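Local coordinates for ADP-ribosyltransferase (Staphylococcus aureus, PDB 1OJQ), which transfers ADP-ribose from NAD+ to a protein substrate, probably a small Rho GTPase as in other C3-type exoenzymes, at residues T3-D8 with S80-R85; Q140-A145 with G177-L182. All coordinates share one frame; numbering follows the deposited sequence.

Interaction 1: residues T3-D8 with S80-R85; sequences TKNFTD and SVYVYR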
ATOM      1  N   THR A   3      12.492   4.416 -13.175  1.00 10.11           N
ATOM      2  CA  THR A   3      11.665   3.822 -12.127  1.00  7.26           C
ATOM      3  C   THR A   3      11.887   2.330 -12.119  1.00  8.24           C
ATOM      4  O   THR A   3      11.976   1.723 -13.198  1.00 13.75           O
ATOM      5  CB  THR A   3      10.194   4.174 -12.409  1.00 10.98           C
ATOM      6  OG1 THR A   3      10.118   5.614 -12.299  1.00 12.10           O
ATOM      7  CG2 THR A   3       9.202   3.557 -11.437  1.00  8.05           C
ATOM      8  N   LYS A   4      11.984   1.723 -10.945  1.00  7.93           N
ATOM      9  CA  LYS A   4      12.128   0.272 -10.848  1.00  9.20           C
ATOM     10  C   LYS A   4      10.761  -0.394 -10.813  1.00  8.79           C
ATOM     11  O   LYS A   4       9.799   0.165 -10.275  1.00  8.21           O
ATOM     12  CB  LYS A   4      12.880  -0.120  -9.573  1.00  7.96           C
ATOM     13  CG  LYS A   4      14.201   0.599  -9.366  1.00 23.54           C
ATOM     14  CD  LYS A   4      15.341  -0.060 -10.101  1.00 23.26           C
ATOM     15  CE  LYS A   4      15.803  -1.387  -9.543  1.00 25.17           C
ATOM     16  NZ  LYS A   4      16.543  -2.218 -10.540  1.00 21.25           N
ATOM     17  N   ASN A   5      10.672  -1.595 -11.364  1.00  9.79           N
ATOM     18  CA  ASN A   5       9.447  -2.378 -11.272  1.00  5.13           C
ATOM     19  C   ASN A   5       9.848  -3.846 -11.189  1.00  7.90           C
ATOM     20  O   ASN A   5      10.477  -4.288 -12.151  1.00 10.00           O
ATOM     21  CB  ASN A   5       8.551  -2.120 -12.473  1.00 11.46           C
ATOM     22  CG  ASN A   5       7.194  -2.785 -12.294  1.00 12.74           C
ATOM     23  OD1 ASN A   5       6.884  -3.703 -13.057  1.00 29.91           O
ATOM     24  ND2 ASN A   5       6.404  -2.389 -11.316  1.00 10.05           N
ATOM     25  N   PHE A   6       9.522  -4.542 -10.109  1.00  8.72           N
ATOM     26  CA  PHE A   6      10.013  -5.889  -9.866  1.00  9.00           C
ATOM     27  C   PHE A   6       9.001  -6.978 -10.182  1.00 11.44           C
ATOM     28  O   PHE A   6       7.854  -6.899  -9.725  1.00 13.15           O
ATOM     29  CB  PHE A   6      10.434  -6.054  -8.386  1.00  6.18           C
ATOM     30  CG  PHE A   6      11.650  -5.186  -8.075  1.00  8.70           C
ATOM     31  CD1 PHE A   6      12.930  -5.616  -8.401  1.00  6.90           C
ATOM     32  CD2 PHE A   6      11.488  -3.951  -7.472  1.00 10.34           C
ATOM     33  CE1 PHE A   6      14.023  -4.811  -8.119  1.00  9.45           C
ATOM     34  CE2 PHE A   6      12.582  -3.145  -7.185  1.00  9.40           C
ATOM     35  CZ  PHE A   6      13.851  -3.576  -7.510  1.00 12.62           C
ATOM     36  N   THR A   7       9.465  -7.988 -10.915  1.00  9.19           N
ATOM     37  CA  THR A   7       8.686  -9.210 -11.070  1.00  8.33           C
ATOM     38  C   THR A   7       9.443 -10.431 -10.534  1.00 10.27           C
ATOM     39  O   THR A   7       8.853 -11.493 -10.311  1.00 14.88           O
ATOM     40  CB  THR A   7       8.300  -9.491 -12.534  1.00 15.24           C
ATOM     41  OG1 THR A   7       9.485  -9.579 -13.344  1.00 16.07           O
ATOM     42  CG2 THR A   7       7.457  -8.349 -13.074  1.00 13.56           C
ATOM     43  N   ASP A   8      10.732 -10.272 -10.340  1.00  8.67           N
ATOM     44  CA  ASP A   8      11.613 -11.352  -9.878  1.00 10.07           C
ATOM     45  C   ASP A   8      11.856 -11.237  -8.373  1.00 10.55           C
ATOM     46  O   ASP A   8      12.422 -10.207  -7.966  1.00 10.29           O
ATOM     47  CB  ASP A   8      12.947 -11.274 -10.605  1.00 15.44           C
ATOM     48  CG  ASP A   8      13.890 -12.379 -10.155  0.50 17.06           C
ATOM     49  OD1 ASP A   8      13.821 -13.473 -10.757  0.50 16.67           O
ATOM     50  OD2 ASP A   8      14.674 -12.136  -9.216  0.50  9.98           O
ATOM     51  N   SER A  80      13.195   5.736  -7.758  1.00  7.82           N
ATOM     52  CA  SER A  80      11.743   5.755  -7.963  1.00 10.50           C
ATOM     53  C   SER A  80      11.316   4.306  -8.153  1.00 10.25           C
ATOM     54  O   SER A  80      12.043   3.541  -8.806  1.00  8.88           O
ATOM     55  CB  SER A  80      11.420   6.634  -9.160  1.00 13.67           C
ATOM     56  OG  SER A  80      10.114   6.419  -9.654  1.00 24.43           O
ATOM     57  N   VAL A  81      10.188   3.866  -7.596  1.00  5.30           N
ATOM     58  CA  VAL A  81       9.846   2.443  -7.731  1.00  5.51           C
ATOM     59  C   VAL A  81       8.337   2.238  -7.677  1.00  9.35           C
ATOM     60  O   VAL A  81       7.682   3.038  -6.997  1.00  9.64           O
ATOM     61  CB  VAL A  81      10.505   1.617  -6.596  1.00 11.24           C
ATOM     62  CG1 VAL A  81      10.106   2.155  -5.223  1.00  6.91           C
ATOM     63  CG2 VAL A  81      10.169   0.135  -6.686  1.00  8.43           C
ATOM     64  N   TYR A  82       7.802   1.218  -8.357  1.00  5.75           N
ATOM     65  CA  TYR A  82       6.393   0.882  -8.143  1.00  4.60           C
ATOM     66  C   TYR A  82       6.223  -0.131  -7.011  1.00  7.12           C
ATOM     67  O   TYR A  82       6.965  -1.104  -6.925  1.00  9.05           O
ATOM     68  CB  TYR A  82       5.739   0.255  -9.381  1.00 10.43           C
ATOM     69  CG  TYR A  82       5.312   1.295 -10.402  1.00 10.34           C
ATOM     70  CD1 TYR A  82       6.080   1.535 -11.528  1.00  5.01           C
ATOM     71  CD2 TYR A  82       4.140   2.019 -10.201  1.00 11.21           C
ATOM     72  CE1 TYR A  82       5.677   2.490 -12.447  1.00  9.82           C
ATOM     73  CE2 TYR A  82       3.727   2.977 -11.112  1.00  5.20           C
ATOM     74  CZ  TYR A  82       4.513   3.191 -12.226  1.00  7.93           C
ATOM     75  OH  TYR A  82       4.111   4.140 -13.137  1.00  9.77           O
ATOM     76  N   VAL A  83       5.224   0.094  -6.169  1.00  6.96           N
ATOM     77  CA  VAL A  83       4.821  -0.945  -5.212  1.00  6.23           C
ATOM     78  C   VAL A  83       3.331  -1.207  -5.448  1.00  7.51           C
ATOM     79  O   VAL A  83       2.665  -0.368  -6.076  1.00  8.59           O
ATOM     80  CB  VAL A  83       5.072  -0.554  -3.754  1.00  5.40           C
ATOM     81  CG1 VAL A  83       6.585  -0.450  -3.548  1.00  8.70           C
ATOM     82  CG2 VAL A  83       4.405   0.746  -3.343  1.00  7.86           C
ATOM     83  N   TYR A  84       2.844  -2.327  -4.929  1.00  6.31           N
ATOM     84  CA  TYR A  84       1.496  -2.777  -5.208  1.00  7.87           C
ATOM     85  C   TYR A  84       0.708  -3.091  -3.950  1.00 14.04           C
ATOM     86  O   TYR A  84       1.258  -3.478  -2.920  1.00  8.39           O
ATOM     87  CB  TYR A  84       1.585  -4.049  -6.064  1.00  9.52           C
ATOM     88  CG  TYR A  84       2.245  -3.759  -7.399  1.00 12.18           C
ATOM     89  CD1 TYR A  84       3.622  -3.791  -7.579  1.00 11.65           C
ATOM     90  CD2 TYR A  84       1.447  -3.451  -8.492  1.00 15.17           C
ATOM     91  CE1 TYR A  84       4.179  -3.520  -8.825  1.00  9.89           C
ATOM     92  CE2 TYR A  84       1.989  -3.179  -9.729  1.00  9.20           C
ATOM     93  CZ  TYR A  84       3.360  -3.221  -9.886  1.00 15.63           C
ATOM     94  OH  TYR A  84       3.869  -2.929 -11.129  1.00 11.51           O
ATOM     95  N   ARG A  85      -0.607  -2.932  -4.062  1.00 11.44           N
ATOM     96  CA  ARG A  85      -1.486  -3.299  -2.946  1.00  9.23           C
ATOM     97  C   ARG A  85      -2.697  -4.004  -3.533  1.00  7.13           C
ATOM     98  O   ARG A  85      -3.402  -3.392  -4.355  1.00  8.71           O
ATOM     99  CB  ARG A  85      -1.903  -2.063  -2.169  1.00 11.90           C
ATOM    100  CG  ARG A  85      -2.539  -2.401  -0.827  1.00 20.05           C
TER
HETATM  101  O   HOH W   1       7.967  -3.265  -8.114  1.00  9.57           O
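K4 of 3-8 joins its backbone to both neighbours of V81. Its N donates to S80 O at 2.8 Å, and its O accepts from Y82 N at 3.0 Å. The two segments run in roughly the same direction, 40° apart. K4 and V81 form a single beta bridge on the outer side of strand 81-87, an outermost strand of the five-stranded mixed sheet. One step on, a water takes over: F6 N donates to it at 2.8 Å and the water donates to Y82 O at 2.7 Å.

Two side-chain hydrogen bonds add to this. The hydroxyls T3 OG1 and S80 OG meet at 2.8 Å. S80 OG also has a weak hydrogen bond to L158 O in the neighbouring strand. At the other end N5 ND2 donates to Y84 OH at 2.6 Å. It comes in at the ring edge, in the ring plane, with the hydroxyl close to the amide plane of N5; the two planes are 61° apart. With N5 CG anti to the backbone N (chi1 -172°), the amide reaches across to the strand, and ND2 also passes close to Y82 CB.

The apolar part is smaller. T3 CG2 rests obliquely by the Y82 ring, 3.7 Å from Y82 CD1. V81 CG2 lies beside K4 CB and touches the edge of the F6 ring, 4.1 Å from F6 CE2. F6 also meets W15 of helix 9-23.

A cation-pi pair with K155 engages Y82 from outside the two segments.

Most of the binding is therefore polar, with a water in place of a direct bond where the segments separate. The N-terminal segment is tied along the strand that carries R85, an NAD+-binding residue.

Interaction 2: residues Q140-A145 with G177-L182; sequences QLVSGA and GQQEVL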
ATOM      1  N   GLN A 140       3.588  -3.955  -1.592  1.00  5.53           N
ATOM      2  CA  GLN A 140       4.612  -4.952  -1.894  1.00  7.20           C
ATOM      3  C   GLN A 140       5.330  -4.624  -3.200  1.00  6.32           C
ATOM      4  O   GLN A 140       4.784  -4.044  -4.147  1.00  7.36           O
ATOM      5  CB  GLN A 140       4.042  -6.369  -1.914  1.00 16.69           C
ATOM      6  CG  GLN A 140       2.905  -6.704  -2.829  1.00 13.95           C
ATOM      7  CD  GLN A 140       2.269  -8.066  -2.602  1.00 16.06           C
ATOM      8  OE1 GLN A 140       2.817  -8.976  -1.969  1.00 11.91           O
ATOM      9  NE2 GLN A 140       1.069  -8.244  -3.147  1.00  4.35           N
ATOM     10  N   LEU A 141       6.602  -5.037  -3.242  1.00  4.91           N
ATOM     11  CA  LEU A 141       7.383  -4.809  -4.465  1.00  8.08           C
ATOM     12  C   LEU A 141       6.990  -5.726  -5.610  1.00  7.59           C
ATOM     13  O   LEU A 141       7.099  -5.360  -6.782  1.00 11.35           O
ATOM     14  CB  LEU A 141       8.885  -5.037  -4.230  1.00 12.01           C
ATOM     15  CG  LEU A 141       9.697  -3.922  -3.589  1.00 14.72           C
ATOM     16  CD1 LEU A 141      11.123  -4.428  -3.338  1.00 17.65           C
ATOM     17  CD2 LEU A 141       9.696  -2.646  -4.427  1.00  8.04           C
ATOM     18  N   VAL A 142       6.564  -6.942  -5.293  1.00  9.09           N
ATOM     19  CA  VAL A 142       6.125  -7.920  -6.297  1.00  6.14           C
ATOM     20  C   VAL A 142       4.638  -8.193  -6.102  1.00  8.18           C
ATOM     21  O   VAL A 142       4.205  -8.699  -5.062  1.00  8.48           O
ATOM     22  CB  VAL A 142       6.915  -9.230  -6.220  1.00  7.50           C
ATOM     23  CG1 VAL A 142       6.464 -10.229  -7.279  1.00 10.42           C
ATOM     24  CG2 VAL A 142       8.409  -8.940  -6.373  1.00 10.87           C
ATOM     25  N   SER A 143       3.847  -7.820  -7.109  1.00  8.95           N
ATOM     26  CA  SER A 143       2.402  -7.892  -6.932  1.00  9.12           C
ATOM     27  C   SER A 143       1.978  -9.333  -6.673  1.00  9.81           C
ATOM     28  O   SER A 143       2.352 -10.203  -7.467  1.00 10.54           O
ATOM     29  CB  SER A 143       1.683  -7.354  -8.174  1.00 13.97           C
ATOM     30  OG  SER A 143       0.278  -7.464  -7.976  1.00 13.90           O
ATOM     31  N   GLY A 144       1.234  -9.603  -5.615  1.00 10.52           N
ATOM     32  CA  GLY A 144       0.715 -10.917  -5.282  1.00 14.88           C
ATOM     33  C   GLY A 144       1.687 -11.886  -4.655  1.00 11.69           C
ATOM     34  O   GLY A 144       1.438 -13.087  -4.476  1.00 10.91           O
ATOM     35  N   ALA A 145       2.869 -11.403  -4.280  1.00  8.21           N
ATOM     36  CA  ALA A 145       3.843 -12.279  -3.639  1.00  9.45           C
ATOM     37  C   ALA A 145       3.271 -12.849  -2.344  1.00  8.98           C
ATOM     38  O   ALA A 145       2.912 -12.096  -1.441  1.00 12.45           O
ATOM     39  CB  ALA A 145       5.132 -11.516  -3.362  1.00  9.52           C
ATOM     40  N   GLY A 177       7.797 -13.202   2.855  1.00 10.15           N
ATOM     41  CA  GLY A 177       7.594 -13.606   1.484  1.00  9.02           C
ATOM     42  C   GLY A 177       6.685 -12.684   0.708  1.00  9.96           C
ATOM     43  O   GLY A 177       6.570 -12.849  -0.502  1.00  7.70           O
ATOM     44  N   GLN A 178       6.073 -11.711   1.384  1.00 10.18           N
ATOM     45  CA  GLN A 178       5.204 -10.762   0.710  1.00  7.02           C
ATOM     46  C   GLN A 178       5.962  -9.614   0.049  1.00 11.29           C
ATOM     47  O   GLN A 178       5.305  -8.778  -0.586  1.00  8.07           O
ATOM     48  CB  GLN A 178       4.181 -10.168   1.701  1.00  8.69           C
ATOM     49  CG  GLN A 178       3.228 -11.198   2.294  1.00  7.91           C
ATOM     50  CD  GLN A 178       2.267 -10.511   3.254  1.00 16.68           C
ATOM     51  OE1 GLN A 178       2.538  -9.365   3.642  1.00 18.03           O
ATOM     52  NE2 GLN A 178       1.187 -11.187   3.609  1.00 10.47           N
ATOM     53  N   GLN A 179       7.288  -9.567   0.208  1.00  6.21           N
ATOM     54  CA  GLN A 179       8.056  -8.454  -0.355  1.00  8.87           C
ATOM     55  C   GLN A 179       7.499  -7.120   0.124  1.00  5.23           C
ATOM     56  O   GLN A 179       7.396  -6.170  -0.649  1.00  7.88           O
ATOM     57  CB  GLN A 179       8.041  -8.549  -1.890  1.00  6.93           C
ATOM     58  CG  GLN A 179       8.830  -9.758  -2.390  1.00  5.57           C
ATOM     59  CD  GLN A 179      10.325  -9.655  -2.148  1.00 10.01           C
ATOM     60  OE1 GLN A 179      11.004 -10.697  -2.224  1.00 12.75           O
ATOM     61  NE2 GLN A 179      10.892  -8.496  -1.893  1.00  3.17           N
ATOM     62  N   GLU A 180       7.125  -7.044   1.398  1.00  5.99           N
ATOM     63  CA  GLU A 180       6.401  -5.882   1.889  1.00  4.23           C
ATOM     64  C   GLU A 180       7.257  -4.634   2.025  1.00  4.16           C
ATOM     65  O   GLU A 180       8.364  -4.619   2.530  1.00  6.90           O
ATOM     66  CB  GLU A 180       5.729  -6.190   3.249  1.00  5.11           C
ATOM     67  CG  GLU A 180       4.872  -4.983   3.697  1.00  4.80           C
ATOM     68  CD  GLU A 180       3.934  -5.292   4.843  1.00 13.30           C
ATOM     69  OE1 GLU A 180       3.804  -6.470   5.247  1.00 12.14           O
ATOM     70  OE2 GLU A 180       3.303  -4.327   5.355  1.00 14.48           O
ATOM     71  N   VAL A 181       6.674  -3.528   1.555  1.00  5.98           N
ATOM     72  CA  VAL A 181       7.207  -2.185   1.789  1.00  6.62           C
ATOM     73  C   VAL A 181       6.192  -1.435   2.643  1.00  7.41           C
ATOM     74  O   VAL A 181       5.012  -1.406   2.252  1.00  7.38           O
ATOM     75  CB  VAL A 181       7.467  -1.440   0.469  1.00  4.11           C
ATOM     76  CG1 VAL A 181       7.763   0.029   0.685  1.00  6.63           C
ATOM     77  CG2 VAL A 181       8.613  -2.159  -0.249  1.00  7.88           C
ATOM     78  N   LEU A 182       6.595  -0.881   3.769  1.00  6.22           N
ATOM     79  CA  LEU A 182       5.681  -0.148   4.650  1.00  5.26           C
ATOM     80  C   LEU A 182       5.828   1.345   4.412  1.00  4.94           C
ATOM     81  O   LEU A 182       6.950   1.842   4.519  1.00  7.50           O
ATOM     82  CB  LEU A 182       5.996  -0.553   6.091  1.00  7.24           C
ATOM     83  CG  LEU A 182       4.969  -0.150   7.148  1.00 18.59           C
ATOM     84  CD1 LEU A 182       3.614  -0.775   6.843  1.00 14.47           C
ATOM     85  CD2 LEU A 182       5.494  -0.520   8.528  1.00  8.77           C
TER
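Q179 points its side chain into the loop 140-145. Its CB sits over the start of the loop, 4.0 Å from L141 N and as close to V142 N. CG lies beside V142 CG2 at 4.1 Å and A145 CB at 4.2 Å. The chain then bends at chi2 (-68°), which turns the amide out of this contact. Its OE1 is hydrogen-bonded to T13 OG1 of helix 9-23. The backbone O of Q179 accepts from L141 N at 2.9 Å.

That bond lies next to Q140 and E180, an antiparallel non-hydrogen-bonded pair with CA atoms 4.3 Å apart. They join strands 137-140 and 180-183 of a three-stranded antiparallel sheet. Q178 and E180 fit the Q-x-E pattern of the ARTT loop in C3 exoenzymes. Both Q140 and E180 bind NAD+ in this protein, and their side chains leave the sheet on the same face. E180 OE2 has a weak hydrogen bond to S138 OG.

Beyond the pair, the side chains of L141 and V181 cross at a slant, with L141 CG 3.9 Å from V181 CG2. L141 also reaches A12, W15 and Y166. At the far end V142 to A145 make a type II turn, closed by A145 N to V142 O. The turn sets A145 CB against G177 O at 3.5 Å, while A145 O receives a CA-H...O contact from Q178 CA.

Interaction 1 is partly buried and sits at the border of the five-stranded sheet. Interaction 2 is buried and joins an edge of the three-stranded sheet to the loops beside it. Their centres are 9 Å apart and they touch. Y84 N lies 2.7 Å from Q140 O, a probable hydrogen bond between the two sheets. V81 CG2 packs on L141 CD2, and S143 lies against the Y84 ring. Both contacts also share helix 9-23, which meets F6, V81, L141 and Q179. At the border, side-chain hydroxyls, an amide and a water do much of the work. In the core, one backbone bond is joined by packing of L141 on V181 and of the aliphatic part of Q179 on V142 and A145.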